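Local coordinates for protein beta-galactosidase/beta-glucuronidase (Faecalibacterium prausnitzii L2-6, PDB 6MVF) that binds flavin mononucleotide and, as a family 2 glycoside hydrolase, probably cleaves terminal beta-glucuronides, at residues Asp58-Asn63 with Lys305-Asn310; Ala149-Thr154 with Pro359-Phe364; Gly298-Gln303 with Ala529-Asn534. All coordinates share one frame; numbering follows the deposited sequence.

Contact 1: Asp58-Asn63 with Lys305-Asn310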
loop_
_atom_site.group_PDB
_atom_site.type_symbol
_atom_site.label_atom_id
_atom_site.label_comp_id
_atom_site.label_asym_id
_atom_site.label_seq_id
_atom_site.Cartn_x
_atom_site.Cartn_y
_atom_site.Cartn_z
ATOM N N ASP A 58 23.297 9.922 -24.544
ATOM C CA ASP A 58 24.281 10.725 -25.275
ATOM C C ASP A 58 24.169 12.214 -24.941
ATOM O O ASP A 58 25.138 12.957 -25.141
ATOM C CB ASP A 58 24.196 10.468 -26.793
ATOM C CG ASP A 58 22.903 10.981 -27.437
ATOM O OD1 ASP A 58 21.978 11.426 -26.716
ATOM O OD2 ASP A 58 22.810 10.929 -28.693
ATOM N N GLY A 59 23.029 12.649 -24.395
ATOM C CA GLY A 59 22.832 14.012 -23.933
ATOM C C GLY A 59 23.626 14.374 -22.690
ATOM O O GLY A 59 23.617 15.547 -22.294
ATOM N N MET A 60 24.330 13.397 -22.080
ATOM C CA MET A 60 25.122 13.693 -20.889
ATOM C C MET A 60 26.327 12.773 -20.668
ATOM O O MET A 60 26.925 12.821 -19.580
ATOM C CB MET A 60 24.210 13.667 -19.656
ATOM C CG MET A 60 23.808 12.293 -19.145
ATOM S SD MET A 60 22.739 12.489 -17.693
ATOM C CE MET A 60 21.175 12.885 -18.449
ATOM N N ASP A 61 26.738 11.962 -21.644
ATOM C CA ASP A 61 27.876 11.079 -21.412
ATOM C C ASP A 61 29.193 11.688 -21.868
ATOM O O ASP A 61 30.251 11.086 -21.642
ATOM C CB ASP A 61 27.669 9.719 -22.090
ATOM C CG ASP A 61 27.466 9.838 -23.589
ATOM O OD1 ASP A 61 27.433 10.985 -24.090
ATOM O OD2 ASP A 61 27.346 8.787 -24.268
ATOM N N GLY A 62 29.160 12.868 -22.481
ATOM C CA GLY A 62 30.388 13.503 -22.919
ATOM C C GLY A 62 31.028 12.889 -24.150
ATOM O O GLY A 62 32.256 12.975 -24.310
ATOM N N ASN A 63 30.233 12.267 -25.030
ATOM C CA ASN A 63 30.795 11.755 -26.275
ATOM C C ASN A 63 31.199 12.884 -27.212
ATOM O O ASN A 63 32.105 12.706 -28.032
ATOM C CB ASN A 63 29.804 10.824 -26.966
ATOM C CG ASN A 63 28.686 11.574 -27.653
ATOM O OD1 ASN A 63 28.816 11.978 -28.811
ATOM N ND2 ASN A 63 27.573 11.768 -26.943
ATOM N N LYS A 305 18.254 13.821 -14.933
ATOM C CA LYS A 305 18.825 12.943 -13.913
ATOM C C LYS A 305 19.729 11.931 -14.596
ATOM O O LYS A 305 19.513 11.599 -15.763
ATOM C CB LYS A 305 17.727 12.236 -13.125
ATOM C CG LYS A 305 18.127 11.736 -11.769
ATOM C CD LYS A 305 16.872 11.246 -11.019
ATOM C CE LYS A 305 17.231 10.625 -9.693
ATOM N NZ LYS A 305 16.042 10.362 -8.839
ATOM N N LEU A 306 20.735 11.437 -13.858
ATOM C CA LEU A 306 21.809 10.611 -14.412
ATOM C C LEU A 306 21.319 9.487 -15.321
ATOM O O LEU A 306 20.699 8.528 -14.853
ATOM C CB LEU A 306 22.665 10.005 -13.300
ATOM C CG LEU A 306 23.909 9.254 -13.815
ATOM C CD1 LEU A 306 24.872 10.205 -14.486
ATOM C CD2 LEU A 306 24.627 8.507 -12.710
ATOM N N TYR A 307 21.618 9.617 -16.621
ATOM C CA TYR A 307 21.300 8.674 -17.703
ATOM C C TYR A 307 19.811 8.402 -17.841
ATOM O O TYR A 307 19.412 7.393 -18.421
ATOM C CB TYR A 307 22.091 7.366 -17.565
ATOM C CG TYR A 307 23.573 7.640 -17.527
ATOM C CD1 TYR A 307 24.158 8.491 -18.454
ATOM C CD2 TYR A 307 24.377 7.105 -16.524
ATOM C CE1 TYR A 307 25.503 8.773 -18.408
ATOM C CE2 TYR A 307 25.720 7.370 -16.469
ATOM C CZ TYR A 307 26.286 8.214 -17.410
ATOM O OH TYR A 307 27.645 8.495 -17.355
ATOM N N LYS A 308 18.971 9.305 -17.366
ATOM C CA LYS A 308 17.558 9.302 -17.704
ATOM C C LYS A 308 17.197 10.425 -18.658
ATOM O O LYS A 308 16.021 10.531 -19.043
ATOM C CB LYS A 308 16.687 9.452 -16.452
ATOM C CG LYS A 308 16.530 8.255 -15.601
ATOM C CD LYS A 308 15.710 8.671 -14.411
ATOM C CE LYS A 308 15.379 7.488 -13.542
ATOM N NZ LYS A 308 14.022 7.661 -12.942
ATOM N N GLY A 309 18.157 11.286 -19.010
ATOM C CA GLY A 309 17.820 12.515 -19.715
ATOM C C GLY A 309 16.881 13.348 -18.874
ATOM O O GLY A 309 17.030 13.441 -17.650
ATOM N N ASN A 310 15.871 13.931 -19.526
ATOM C CA ASN A 310 14.792 14.629 -18.841
ATOM C C ASN A 310 13.534 13.756 -18.666
ATOM O O ASN A 310 12.441 14.281 -18.394
ATOM C CB ASN A 310 14.455 15.921 -19.584
ATOM C CG ASN A 310 14.082 15.678 -21.031
ATOM O OD1 ASN A 310 14.028 14.533 -21.487
ATOM N ND2 ASN A 310 13.807 16.758 -21.762
#
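Met-60 reaches out of the loop after strand 46-48 and lays its thioether across the backbone turn of Lys-305 to Gly-309, the tight part of the contact. CG sits 3.9 Å from CD1 of Tyr-307, and SD lies oblique to that ring, 5.1 Å from its centroid, a Met-aromatic contact. SD also accepts a weak but nearly straight hydrogen bond from Tyr-307 N (3.3 Å, 166° at the hydrogen). The chain then bends at chi3 (79°), bringing CE to 3.4 Å from Lys-305 O and 3.5 Å from Gly-309 N. Methionine suits the place: flexible and apolar, yet its sulfur can meet an N-H. Lys-308 and Gly-309 both face Lys-305 in a classic beta bulge; Gly-309 has a positive phi (60°), which glycine takes readily.

The other side is looser and partly exposed, though Leu-84 of the second subunit also packs there. Asp-61 brings only CB, 4.4 Å from Tyr-307 CE1, while its OD1 turns back to Asn-63 N and ND2, the former bond making an Asx turn. Lys-305 NZ bonds Gln-319 and pairs with Asp-316, as does Lys-308 NZ; Tyr-307 OH bonds Glu-265 of the second subunit. The chemistry implies a sulfur-centred apolar join between sugar-binding domain and barrel, its charges satisfied by outside partners.

Contact 2: Ala149-Thr154 with Pro359-Phe364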
loop_
_atom_site.group_PDB
_atom_site.type_symbol
_atom_site.label_atom_id
_atom_site.label_comp_id
_atom_site.label_asym_id
_atom_site.label_seq_id
_atom_site.Cartn_x
_atom_site.Cartn_y
_atom_site.Cartn_z
ATOM N N ALA A 149 17.583 27.644 -28.497
ATOM C CA ALA A 149 18.461 27.351 -29.620
ATOM C C ALA A 149 19.920 27.436 -29.203
ATOM O O ALA A 149 20.751 26.658 -29.681
ATOM C CB ALA A 149 18.174 28.296 -30.782
ATOM N N SER A 150 20.234 28.359 -28.299
ATOM C CA SER A 150 21.593 28.541 -27.803
ATOM C C SER A 150 21.547 28.570 -26.278
ATOM O O SER A 150 21.084 29.549 -25.685
ATOM C CB SER A 150 22.212 29.824 -28.362
ATOM O OG SER A 150 23.562 29.941 -27.942
ATOM N N ALA A 151 22.028 27.506 -25.641
ATOM C CA ALA A 151 21.961 27.435 -24.189
ATOM C C ALA A 151 22.939 26.389 -23.673
ATOM O O ALA A 151 23.382 25.502 -24.404
ATOM C CB ALA A 151 20.539 27.122 -23.711
ATOM N N ASP A 152 23.269 26.518 -22.391
ATOM C CA ASP A 152 24.176 25.602 -21.702
ATOM C C ASP A 152 23.375 24.481 -21.046
ATOM O O ASP A 152 23.323 24.362 -19.826
ATOM C CB ASP A 152 25.006 26.366 -20.671
ATOM C CG ASP A 152 26.029 25.483 -19.943
ATOM O OD1 ASP A 152 26.675 24.652 -20.604
ATOM O OD2 ASP A 152 26.216 25.641 -18.717
ATOM N N PHE A 153 22.708 23.687 -21.879
ATOM C CA PHE A 153 22.013 22.490 -21.418
ATOM C C PHE A 153 21.465 21.758 -22.626
ATOM O O PHE A 153 21.136 22.370 -23.648
ATOM C CB PHE A 153 20.880 22.775 -20.394
ATOM C CG PHE A 153 19.649 23.445 -20.967
ATOM C CD1 PHE A 153 19.577 24.826 -21.078
ATOM C CD2 PHE A 153 18.542 22.695 -21.344
ATOM C CE1 PHE A 153 18.430 25.457 -21.585
ATOM C CE2 PHE A 153 17.391 23.315 -21.855
ATOM C CZ PHE A 153 17.341 24.699 -21.982
ATOM N N THR A 154 21.381 20.440 -22.482
ATOM C CA THR A 154 20.969 19.554 -23.562
ATOM C C THR A 154 19.468 19.669 -23.866
ATOM O O THR A 154 18.630 19.751 -22.962
ATOM C CB THR A 154 21.343 18.121 -23.180
ATOM O OG1 THR A 154 22.741 18.079 -22.887
ATOM C CG2 THR A 154 21.030 17.142 -24.298
ATOM N N PRO A 359 11.803 29.421 -22.335
ATOM C CA PRO A 359 13.199 29.336 -22.811
ATOM C C PRO A 359 13.575 30.391 -23.846
ATOM O O PRO A 359 14.224 30.081 -24.842
ATOM C CB PRO A 359 13.276 27.927 -23.412
ATOM C CG PRO A 359 11.889 27.676 -23.887
ATOM C CD PRO A 359 10.954 28.384 -22.937
ATOM N N PHE A 360 13.168 31.637 -23.624
ATOM C CA PHE A 360 13.617 32.788 -24.413
ATOM C C PHE A 360 15.030 33.151 -23.945
ATOM O O PHE A 360 15.241 34.011 -23.085
ATOM C CB PHE A 360 12.621 33.926 -24.231
ATOM C CG PHE A 360 12.833 35.088 -25.146
ATOM C CD1 PHE A 360 13.612 34.961 -26.290
ATOM C CD2 PHE A 360 12.257 36.331 -24.843
ATOM C CE1 PHE A 360 13.803 36.049 -27.128
ATOM C CE2 PHE A 360 12.446 37.425 -25.666
ATOM C CZ PHE A 360 13.216 37.291 -26.810
ATOM N N ILE A 361 16.026 32.463 -24.505
ATOM C CA ILE A 361 17.345 32.394 -23.890
ATOM C C ILE A 361 18.448 32.781 -24.875
ATOM O O ILE A 361 18.445 32.357 -26.038
ATOM C CB ILE A 361 17.596 30.983 -23.309
ATOM C CG1 ILE A 361 18.928 30.913 -22.558
ATOM C CG2 ILE A 361 17.518 29.928 -24.389
ATOM C CD1 ILE A 361 18.911 29.911 -21.404
ATOM N N SER A 362 19.387 33.607 -24.393
ATOM C CA SER A 362 20.723 33.819 -24.960
ATOM C C SER A 362 20.771 34.716 -26.190
ATOM O O SER A 362 21.465 35.736 -26.174
ATOM C CB SER A 362 21.387 32.493 -25.322
ATOM O OG SER A 362 22.056 31.937 -24.214
ATOM N N VAL A 363 20.076 34.326 -27.258
ATOM C CA VAL A 363 20.260 34.881 -28.599
ATOM C C VAL A 363 18.890 35.186 -29.178
ATOM O O VAL A 363 18.119 34.266 -29.474
ATOM C CB VAL A 363 21.015 33.919 -29.526
ATOM C CG1 VAL A 363 20.968 34.444 -30.954
ATOM C CG2 VAL A 363 22.452 33.694 -29.041
ATOM N N PHE A 364 18.593 36.463 -29.369
ATOM C CA PHE A 364 17.324 36.832 -29.977
ATOM C C PHE A 364 17.322 36.437 -31.447
ATOM O O PHE A 364 18.289 36.696 -32.175
ATOM C CB PHE A 364 17.076 38.330 -29.831
ATOM C CG PHE A 364 15.839 38.793 -30.518
ATOM C CD1 PHE A 364 14.595 38.594 -29.936
ATOM C CD2 PHE A 364 15.911 39.418 -31.756
ATOM C CE1 PHE A 364 13.444 39.019 -30.570
ATOM C CE2 PHE A 364 14.761 39.839 -32.396
ATOM C CZ PHE A 364 13.524 39.640 -31.802
HETATM O O HOH W 1 18.189 30.459 -27.651
#
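The Phe-153 ring offers its edge to Ile-361, whose CD1 lies near the ring plane, 4.5 Å from CE1. Outside the two segments the same ring meets Tyr-337 at an inclined angle and Phe-155 edge-to-face. Farther along, Phe-360 and Phe-364 touch edge to edge, CZ of the former lying in the plane of the latter. Ile-361 does most of the apolar work: chi1 (-175°) turns CG1 opposite the backbone N, CD1 lies 4.0 Å from Ala-151 CB, and CG2 lies 3.8 Å from Ser-150 O. A glycine in its place would probably open a gap beside Ala-151 and leave the Phe-153 edge without its apolar neighbour. Small residues on the opposing loop suit the close approach, since Ala-151 and Ser-150 let the chain come near the branched side chains. Ser-150 CB packs 3.9 Å from Val-363 CG2, and Ser-150 O lies 3.0 Å from Ser-362 OG, a weak hydrogen bond whose proton has another possible acceptor. A water accepts from Ala-149 N; its link to Ile-361 O is doubtful. Thus a loop of the sugar-binding domain rests on the one that follows barrel strand 353-357; Phe-360 is covered by helices 368-385 and 407-423, Phe-364 touches the latter, and Phe-153 and Asp-152 lean on strand 538-540.

Contact 3: Gly298-Gln303 with Ala529-Asn534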
loop_
_atom_site.group_PDB
_atom_site.type_symbol
_atom_site.label_atom_id
_atom_site.label_comp_id
_atom_site.label_asym_id
_atom_site.label_seq_id
_atom_site.Cartn_x
_atom_site.Cartn_y
_atom_site.Cartn_z
ATOM N N GLY A 298 17.414 30.522 -2.071
ATOM C CA GLY A 298 17.211 29.212 -2.645
ATOM C C GLY A 298 18.114 28.837 -3.802
ATOM O O GLY A 298 19.300 29.185 -3.826
ATOM N N VAL A 299 17.554 28.094 -4.763
ATOM C CA VAL A 299 18.339 27.385 -5.766
ATOM C C VAL A 299 17.560 27.368 -7.076
ATOM O O VAL A 299 16.362 27.643 -7.121
ATOM C CB VAL A 299 18.680 25.933 -5.305
ATOM C CG1 VAL A 299 19.374 25.934 -3.966
ATOM C CG2 VAL A 299 17.434 25.089 -5.195
ATOM N N SER A 300 18.261 27.049 -8.153
ATOM C CA SER A 300 17.654 26.695 -9.425
ATOM C C SER A 300 17.714 25.188 -9.585
ATOM O O SER A 300 18.488 24.510 -8.902
ATOM C CB SER A 300 18.368 27.387 -10.584
ATOM O OG SER A 300 18.198 28.802 -10.493
ATOM N N ARG A 301 16.887 24.666 -10.494
ATOM C CA ARG A 301 16.764 23.223 -10.685
ATOM C C ARG A 301 16.457 22.943 -12.145
ATOM O O ARG A 301 15.464 23.451 -12.668
ATOM C CB ARG A 301 15.660 22.651 -9.777
ATOM C CG ARG A 301 15.473 21.129 -9.826
ATOM C CD ARG A 301 14.171 20.715 -10.519
ATOM N NE ARG A 301 14.036 19.260 -10.593
ATOM C CZ ARG A 301 13.034 18.614 -11.198
ATOM N NH1 ARG A 301 12.056 19.287 -11.800
ATOM N NH2 ARG A 301 12.996 17.286 -11.184
ATOM N N HIS A 302 17.304 22.146 -12.798
ATOM C CA HIS A 302 17.036 21.620 -14.132
ATOM C C HIS A 302 16.265 20.294 -14.020
ATOM O O HIS A 302 16.142 19.723 -12.932
ATOM C CB HIS A 302 18.346 21.448 -14.895
ATOM C CG HIS A 302 18.665 22.580 -15.816
ATOM N ND1 HIS A 302 17.810 22.983 -16.818
ATOM C CD2 HIS A 302 19.754 23.379 -15.904
ATOM C CE1 HIS A 302 18.350 23.997 -17.472
ATOM N NE2 HIS A 302 19.535 24.251 -16.943
ATOM N N GLN A 303 15.729 19.797 -15.155
ATOM C CA GLN A 303 14.784 18.675 -15.110
ATOM C C GLN A 303 15.375 17.327 -15.577
ATOM O O GLN A 303 14.659 16.473 -16.107
ATOM C CB GLN A 303 13.523 19.020 -15.903
ATOM C CG GLN A 303 13.673 18.988 -17.395
ATOM C CD GLN A 303 12.366 19.294 -18.122
ATOM O OE1 GLN A 303 11.293 19.283 -17.527
ATOM N NE2 GLN A 303 12.460 19.567 -19.424
ATOM N N ALA A 529 15.502 37.911 -3.890
ATOM C CA ALA A 529 15.721 36.474 -4.012
ATOM C C ALA A 529 17.092 36.211 -4.624
ATOM O O ALA A 529 17.464 36.850 -5.607
ATOM C CB ALA A 529 14.634 35.810 -4.865
ATOM N N SER A 530 17.822 35.267 -4.044
ATOM C CA SER A 530 19.040 34.710 -4.610
ATOM C C SER A 530 18.824 33.231 -4.920
ATOM O O SER A 530 18.143 32.518 -4.168
ATOM C CB SER A 530 20.230 34.881 -3.649
ATOM O OG SER A 530 19.951 34.330 -2.369
ATOM N N HIS A 531 19.416 32.771 -6.025
ATOM C CA HIS A 531 19.244 31.405 -6.509
ATOM C C HIS A 531 20.601 30.823 -6.877
ATOM O O HIS A 531 21.212 31.242 -7.864
ATOM C CB HIS A 531 18.314 31.368 -7.717
ATOM C CG HIS A 531 16.905 31.759 -7.413
ATOM N ND1 HIS A 531 16.408 33.016 -7.685
ATOM C CD2 HIS A 531 15.883 31.059 -6.861
ATOM C CE1 HIS A 531 15.139 33.073 -7.319
ATOM N NE2 HIS A 531 14.797 31.899 -6.817
ATOM N N VAL A 532 21.068 29.848 -6.096
ATOM C CA VAL A 532 22.272 29.105 -6.458
ATOM C C VAL A 532 22.098 28.456 -7.817
ATOM O O VAL A 532 21.135 27.712 -8.053
ATOM C CB VAL A 532 22.578 28.029 -5.408
ATOM C CG1 VAL A 532 23.709 27.103 -5.908
ATOM C CG2 VAL A 532 22.900 28.674 -4.088
ATOM N N TRP A 533 23.030 28.723 -8.718
ATOM C CA TRP A 533 23.180 27.897 -9.904
ATOM C C TRP A 533 24.238 26.864 -9.548
ATOM O O TRP A 533 25.398 27.218 -9.318
ATOM C CB TRP A 533 23.576 28.736 -11.112
ATOM C CG TRP A 533 23.447 27.995 -12.419
ATOM C CD1 TRP A 533 24.454 27.419 -13.145
ATOM C CD2 TRP A 533 22.243 27.748 -13.143
ATOM N NE1 TRP A 533 23.948 26.843 -14.284
ATOM C CE2 TRP A 533 22.590 27.025 -14.302
ATOM C CE3 TRP A 533 20.907 28.086 -12.936
ATOM C CZ2 TRP A 533 21.648 26.617 -15.235
ATOM C CZ3 TRP A 533 19.978 27.689 -13.867
ATOM C CH2 TRP A 533 20.354 26.966 -15.011
ATOM N N ASN A 534 23.841 25.599 -9.413
ATOM C CA ASN A 534 22.486 25.075 -9.579
ATOM C C ASN A 534 22.327 24.051 -8.421
ATOM O O ASN A 534 23.314 23.733 -7.755
ATOM C CB ASN A 534 22.333 24.450 -10.995
ATOM C CG ASN A 534 20.935 23.913 -11.288
ATOM O OD1 ASN A 534 20.550 22.856 -10.800
ATOM N ND2 ASN A 534 20.188 24.622 -12.132
HETATM O O HOH W 2 20.761 31.612 -2.733
HETATM O O HOH W 3 20.381 30.068 -10.165
#
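Gly-298 uses both its backbone polar groups on the neighbouring strand: N donates to Ser-530 O nearly along the C=O axis (3.0 Å), and O accepts from Val-532 N (3.0 Å). Ser-300 N continues the pattern to Val-532 O, the donor tilted 21° from the carbonyl plane. Gly-298 adds no side chain on the face that carries His-531, where a CB would stand close to His-531 CD2; on the other face of the sheet Val-299 CG1 meets Val-532 CB at 4.1 Å, beta-branched residues well suited to a strand. These parallel bridges join the first and last strands, 292-300 and 529-532, and so close the eight-stranded TIM barrel. Beyond the last bridge the peptide bond between Trp-533 and Asn-534 is cis, a feature familiar at this place in clan GH-A barrels, and it sets Asn-534 ND2 over one face of the Trp-533 indole, toward its rim, 3.5 Å above the plane. Ser-300, small enough to fit beside the indole, puts CB 3.5 Å from Trp-533 CE3. His-302 meets the Trp-533 six-membered ring obliquely, planes at 80°, with NE2 3.4 Å from Trp-533 CH2. Second-shell partners set these groups: Tyr-337 OH is hydrogen-bonded to His-302 ND1, Thr-331 holds His-531 NE2, and Phe-536 N binds Asn-534 OD1. Arg-301 turns away to its salt bridge with Asp-320.

From the N terminus the chain passes 58-63, 149-154 and 298-303 before any contact closes. Segment 305-310 then closes contact 1 over 241 intervening residues, 359-364 closes contact 2 over 204, and 529-534 closes contact 3 over 225. Every pair crosses, and none lies within another. Contacts 1 and 2 tie loops of the sugar-binding domain to loops following barrel strands 292-300 and 353-357, whereas contact 3 joins the barrel's own ends. They also touch: Gly-59 O probably accepts a hydrogen bond from Thr-154 OG1, Phe-153 CG packs 3.8 Å from His-302 CE1, and Asn-310 CB lies 3.5 Å from Gln-303 O.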